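Local coordinates for calcium uptake protein 3, mitochondrial (Homo sapiens, PDB 6AGI) that senses calcium through its EF-hands and, as a disulfide-linked heterodimer with MICU1, regulates the mitochondrial calcium uniporter, at residues 259-264 against 349-354; 297-302 against 363-368. All blocks are in the same frame, centred on the assembly; numbering follows the deposited sequence.

Contact 1: 259-264 against 349-354; sequences EDFAHI and FKIFDV. With CA (calcium ion), chain G.
Ala262 and Ile351 mark the closest approach of the two backbones, with their CA atoms 6.9 Å apart. Segment 259-264 is a piece of helix 258-265, which follows strand 255-256, the antiparallel partner of strand 291-292 in the degenerate EF-hand 2. Segment 349-354 is the last turn of helix 342-352 and the first two residues beyond it. The turn is closed by a bond from Asp353 N to Phe349 O (2.7 Å). Asp353 then leaves the helical conformation and forms the centre of an inverse gamma turn.

The contact is small, buried and wholly apolar. Ile351 carries one side of it. Its CG1 branch is anti to the carbonyl carbon (chi1 -67°), and the extended chain carries CD1 across to the other helix. CD1 lies 3.8 Å from Phe261 CD2 and 4.0 Å from Ala262 CB. The Phe261 side chain crosses that of Ile351 at about a right angle, and the methyl meets the ring obliquely. The CG2 branch of Ile351 is 4.1 Å from Ala262 CB, so the alanine methyl meets both branches. CG2 also lies over one face of the Phe352 ring, near its rim.

The contact joins helix 258-265 to helix 342-352, the entering helix of EF-hand 3, a high-affinity calcium sensor. Asp353 is the first ligand of its loop and binds the calcium ion through OD1 at 2.4 Å. Asp355, Asp357, the backbone O of Gln359 and Glu364 bind the same ion. The other carboxylate oxygen, OD2, accepts a hydrogen bond from Asp358 N. The ion holds one oxygen and this bond the other, which limits rotation of the group. Helix 274-284 of EF-hand 2 covers the apolar patch as well: Val281 touches both Ala262 and Ile351, and Phe277 touches Ile351.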
# COMPACT_ATOMS: atom_id res chain seq x y z
N GLU B 259 -11.97 15.64 -20.78
CA GLU B 259 -11.01 15.04 -21.69
C GLU B 259 -9.59 15.30 -21.19
O GLU B 259 -8.77 14.38 -21.14
CB GLU B 259 -11.25 15.58 -23.10
CG GLU B 259 -10.65 14.75 -24.24
CD GLU B 259 -10.74 15.45 -25.59
OE1 GLU B 259 -11.25 16.59 -25.64
OE2 GLU B 259 -10.32 14.85 -26.61
N ASP B 260 -9.31 16.54 -20.74
CA ASP B 260 -8.02 16.86 -20.11
C ASP B 260 -7.83 16.14 -18.77
O ASP B 260 -6.73 15.68 -18.45
CB ASP B 260 -7.85 18.36 -19.91
CG ASP B 260 -7.86 19.15 -21.21
OD1 ASP B 260 -7.16 18.74 -22.17
OD2 ASP B 260 -8.55 20.21 -21.27
N PHE B 261 -8.90 16.03 -17.97
CA PHE B 261 -8.82 15.22 -16.76
C PHE B 261 -8.28 13.83 -17.08
O PHE B 261 -7.21 13.44 -16.60
CB PHE B 261 -10.20 15.11 -16.11
CG PHE B 261 -10.17 14.49 -14.75
CD1 PHE B 261 -9.21 14.89 -13.83
CD2 PHE B 261 -11.03 13.47 -14.42
CE1 PHE B 261 -9.15 14.31 -12.56
CE2 PHE B 261 -10.97 12.88 -13.16
CZ PHE B 261 -10.03 13.30 -12.23
N ALA B 262 -9.00 13.11 -17.94
CA ALA B 262 -8.60 11.75 -18.29
C ALA B 262 -7.19 11.73 -18.86
O ALA B 262 -6.38 10.85 -18.54
CB ALA B 262 -9.60 11.16 -19.28
N HIS B 263 -6.86 12.73 -19.68
CA HIS B 263 -5.54 12.79 -20.29
C HIS B 263 -4.46 12.85 -19.23
O HIS B 263 -3.45 12.15 -19.34
CB HIS B 263 -5.45 13.98 -21.25
CG HIS B 263 -4.04 14.41 -21.57
ND1 HIS B 263 -3.17 13.63 -22.29
CD2 HIS B 263 -3.37 15.55 -21.27
CE1 HIS B 263 -2.01 14.26 -22.42
NE2 HIS B 263 -2.11 15.43 -21.81
N ILE B 264 -4.64 13.68 -18.20
CA ILE B 264 -3.72 13.71 -17.06
C ILE B 264 -3.70 12.36 -16.35
O ILE B 264 -2.64 11.86 -15.94
CB ILE B 264 -4.10 14.84 -16.08
CG1 ILE B 264 -3.94 16.21 -16.72
CG2 ILE B 264 -3.25 14.74 -14.84
CD1 ILE B 264 -4.55 17.33 -15.87
N PHE B 349 -16.47 7.12 -13.37
CA PHE B 349 -17.14 5.94 -13.92
C PHE B 349 -17.20 5.99 -15.44
O PHE B 349 -16.88 5.00 -16.11
CB PHE B 349 -18.53 5.77 -13.30
CG PHE B 349 -18.51 4.97 -12.03
CD1 PHE B 349 -17.66 5.34 -10.98
CD2 PHE B 349 -19.27 3.82 -11.90
CE1 PHE B 349 -17.61 4.60 -9.81
CE2 PHE B 349 -19.23 3.07 -10.72
CZ PHE B 349 -18.39 3.47 -9.68
N LYS B 350 -17.57 7.14 -16.01
CA LYS B 350 -17.62 7.21 -17.47
C LYS B 350 -16.24 7.09 -18.11
O LYS B 350 -16.11 6.66 -19.26
CB LYS B 350 -18.31 8.51 -17.91
CG LYS B 350 -19.75 8.35 -18.45
CD LYS B 350 -20.75 7.76 -17.45
CE LYS B 350 -22.18 7.82 -18.01
NZ LYS B 350 -22.28 7.43 -19.46
N ILE B 351 -15.19 7.47 -17.39
CA ILE B 351 -13.84 7.30 -17.92
C ILE B 351 -13.43 5.83 -17.91
O ILE B 351 -12.99 5.30 -18.93
CB ILE B 351 -12.85 8.18 -17.14
CG1 ILE B 351 -13.14 9.66 -17.40
CG2 ILE B 351 -11.42 7.89 -17.54
CD1 ILE B 351 -12.37 10.57 -16.47
N PHE B 352 -13.63 5.13 -16.78
CA PHE B 352 -13.08 3.79 -16.60
C PHE B 352 -14.05 2.63 -16.81
O PHE B 352 -13.60 1.49 -16.94
CB PHE B 352 -12.49 3.62 -15.19
CG PHE B 352 -11.37 4.55 -14.87
CD1 PHE B 352 -10.07 4.21 -15.17
CD2 PHE B 352 -11.62 5.77 -14.28
CE1 PHE B 352 -9.01 5.06 -14.88
CE2 PHE B 352 -10.58 6.64 -13.98
CZ PHE B 352 -9.27 6.28 -14.27
N ASP B 353 -15.36 2.87 -16.79
CA ASP B 353 -16.30 1.75 -16.89
C ASP B 353 -16.45 1.44 -18.38
O ASP B 353 -17.18 2.11 -19.12
CB ASP B 353 -17.62 2.11 -16.22
CG ASP B 353 -18.80 1.28 -16.69
OD1 ASP B 353 -18.63 0.07 -16.97
OD2 ASP B 353 -19.90 1.85 -16.78
N VAL B 354 -15.56 0.55 -18.81
CA VAL B 354 -15.47 0.04 -20.18
C VAL B 354 -16.60 -0.93 -20.51
O VAL B 354 -17.17 -0.89 -21.60
CB VAL B 354 -14.12 -0.66 -20.43
CG1 VAL B 354 -12.98 0.33 -20.29
CG2 VAL B 354 -13.94 -1.83 -19.47
CA CA G . -18.29 -1.69 -15.36

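Contact 2: 297-302 against 363-368; sequences RSFFQF and KEFIGI. With CA (calcium ion), chain G.
Phe302 and Phe365 meet rim to rim, and neither ring lies over the face of the other. The planes are only 21° apart and the centroids 5.9 Å apart. Each ring presents its CE2 edge near the plane of its partner, with the two CE2 atoms 3.4 Å from each other. This is edge packing of nearly coplanar rings, not a stack. The side chains come from opposite directions. Phe365 has CG anti to its backbone N (chi1 -170°), which carries the ring toward helix 293-304.

Phe299, one turn before Phe302 on that helix, adds a second contact. Its CZ lies 4.0 Å from Phe365 CZ, with the rings set obliquely.

Helix 293-304 is the exiting helix of the degenerate EF-hand 2, whereas Phe365 belongs to EF-hand 3. It directly follows Glu364, the twelfth and last residue of the calcium loop. Glu364 OE2 binds the calcium ion at 2.6 Å. The backbones stay well apart, with the nearest CA atoms, those of Phe302 and Ile366, 11.7 Å from each other. Phe309 and Phe340 meet the Phe302 ring edge-to-face, and Phe328 of helix 325-336 touches Phe365.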
# COMPACT_ATOMS: atom_id res chain seq x y z
N ARG B 297 -7.97 17.96 -6.93
CA ARG B 297 -7.16 17.68 -5.74
C ARG B 297 -7.72 16.50 -4.95
O ARG B 297 -6.96 15.69 -4.43
CB ARG B 297 -7.02 18.94 -4.87
CG ARG B 297 -5.99 18.80 -3.75
CD ARG B 297 -5.65 20.13 -3.01
NE ARG B 297 -6.78 20.98 -2.68
CZ ARG B 297 -6.69 22.10 -1.97
NH1 ARG B 297 -5.51 22.51 -1.51
NH2 ARG B 297 -7.78 22.80 -1.70
N SER B 298 -9.04 16.46 -4.75
CA SER B 298 -9.68 15.32 -4.11
C SER B 298 -9.19 14.03 -4.74
O SER B 298 -8.72 13.11 -4.06
CB SER B 298 -11.19 15.44 -4.23
OG SER B 298 -11.69 16.21 -3.15
N PHE B 299 -9.26 13.96 -6.07
CA PHE B 299 -8.95 12.71 -6.74
C PHE B 299 -7.47 12.36 -6.64
O PHE B 299 -7.14 11.18 -6.46
CB PHE B 299 -9.41 12.76 -8.19
CG PHE B 299 -9.18 11.49 -8.93
CD1 PHE B 299 -10.13 10.49 -8.85
CD2 PHE B 299 -8.02 11.25 -9.63
CE1 PHE B 299 -9.94 9.29 -9.49
CE2 PHE B 299 -7.83 10.06 -10.27
CZ PHE B 299 -8.79 9.08 -10.21
N PHE B 300 -6.57 13.33 -6.67
CA PHE B 300 -5.20 12.86 -6.50
C PHE B 300 -4.81 12.56 -5.04
O PHE B 300 -4.01 11.64 -4.79
CB PHE B 300 -4.26 13.83 -7.22
CG PHE B 300 -4.45 13.80 -8.72
CD1 PHE B 300 -3.83 12.81 -9.48
CD2 PHE B 300 -5.33 14.65 -9.35
CE1 PHE B 300 -4.03 12.71 -10.84
CE2 PHE B 300 -5.53 14.58 -10.73
CZ PHE B 300 -4.87 13.60 -11.46
N GLN B 301 -5.41 13.23 -4.06
CA GLN B 301 -5.21 12.77 -2.69
C GLN B 301 -5.68 11.33 -2.54
O GLN B 301 -4.99 10.48 -1.94
CB GLN B 301 -5.92 13.70 -1.71
CG GLN B 301 -5.04 14.87 -1.27
CD GLN B 301 -5.82 16.04 -0.72
OE1 GLN B 301 -7.03 15.96 -0.48
NE2 GLN B 301 -5.14 17.17 -0.55
N PHE B 302 -6.84 11.04 -3.14
CA PHE B 302 -7.36 9.67 -3.13
C PHE B 302 -6.41 8.69 -3.81
O PHE B 302 -6.18 7.57 -3.32
CB PHE B 302 -8.73 9.66 -3.81
CG PHE B 302 -9.16 8.32 -4.27
CD1 PHE B 302 -9.42 7.32 -3.35
CD2 PHE B 302 -9.25 8.04 -5.61
CE1 PHE B 302 -9.80 6.06 -3.77
CE2 PHE B 302 -9.62 6.78 -6.04
CZ PHE B 302 -9.90 5.78 -5.13
N LYS B 363 -10.26 -4.73 -11.90
CA LYS B 363 -9.21 -4.35 -12.83
C LYS B 363 -9.67 -3.26 -13.79
O LYS B 363 -8.86 -2.74 -14.56
CB LYS B 363 -8.68 -5.60 -13.56
CG LYS B 363 -7.64 -5.36 -14.69
CD LYS B 363 -8.30 -5.11 -16.07
CE LYS B 363 -7.33 -4.42 -17.05
NZ LYS B 363 -8.05 -3.68 -18.13
N GLU B 364 -10.89 -2.77 -13.64
CA GLU B 364 -11.26 -1.56 -14.38
C GLU B 364 -10.65 -0.33 -13.72
O GLU B 364 -10.24 0.62 -14.40
CB GLU B 364 -12.78 -1.45 -14.50
CG GLU B 364 -13.46 -2.61 -15.18
CD GLU B 364 -14.70 -2.19 -15.95
OE1 GLU B 364 -14.70 -2.22 -17.20
OE2 GLU B 364 -15.69 -1.86 -15.28
N PHE B 365 -10.60 -0.31 -12.38
CA PHE B 365 -9.96 0.81 -11.70
C PHE B 365 -8.70 0.40 -10.93
O PHE B 365 -7.58 0.73 -11.35
CB PHE B 365 -10.93 1.54 -10.75
CG PHE B 365 -10.36 2.82 -10.23
CD1 PHE B 365 -9.59 3.60 -11.08
CD2 PHE B 365 -10.49 3.20 -8.91
CE1 PHE B 365 -9.02 4.78 -10.66
CE2 PHE B 365 -9.90 4.39 -8.47
CZ PHE B 365 -9.16 5.18 -9.36
N ILE B 366 -8.85 -0.31 -9.81
CA ILE B 366 -7.73 -0.50 -8.88
C ILE B 366 -6.57 -1.23 -9.54
O ILE B 366 -5.40 -0.82 -9.42
CB ILE B 366 -8.19 -1.22 -7.61
CG1 ILE B 366 -9.22 -0.37 -6.84
CG2 ILE B 366 -7.01 -1.62 -6.74
CD1 ILE B 366 -9.55 -0.91 -5.43
N GLY B 367 -6.87 -2.33 -10.25
CA GLY B 367 -5.82 -3.07 -10.93
C GLY B 367 -5.07 -2.22 -11.93
O GLY B 367 -3.85 -2.35 -12.10
N ILE B 368 -5.78 -1.30 -12.59
CA ILE B 368 -5.18 -0.51 -13.64
C ILE B 368 -4.22 0.57 -13.12
O ILE B 368 -3.35 1.01 -13.87
CB ILE B 368 -6.32 0.02 -14.55
CG1 ILE B 368 -6.63 -1.05 -15.60
CG2 ILE B 368 -5.99 1.34 -15.22
CD1 ILE B 368 -5.64 -1.12 -16.74
CA CA G . -18.29 -1.69 -15.36

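In the fold
Contacts 1 and 2 have their centres about 11 Å apart. Segments 349-354 and 363-368 each include one ligand of the same calcium ion, although the residues that touch across the contacts do not bind it. The two ligand atoms, Asp353 OD1 and Glu364 OE2, lie 3.9 Å apart, and the shared metal probably offsets their like charges. Two aromatic pairs also join the contacts. Phe261 meets Phe299 edge-to-face, with Phe261 CZ 3.9 Å from Phe299 CG. The rings of Phe352 and Phe365 meet with their planes at about 60°. Ile351 lies two residues before Asp353 and Phe365 directly after Glu364, so a buried apolar side chain flanks each of these ligands.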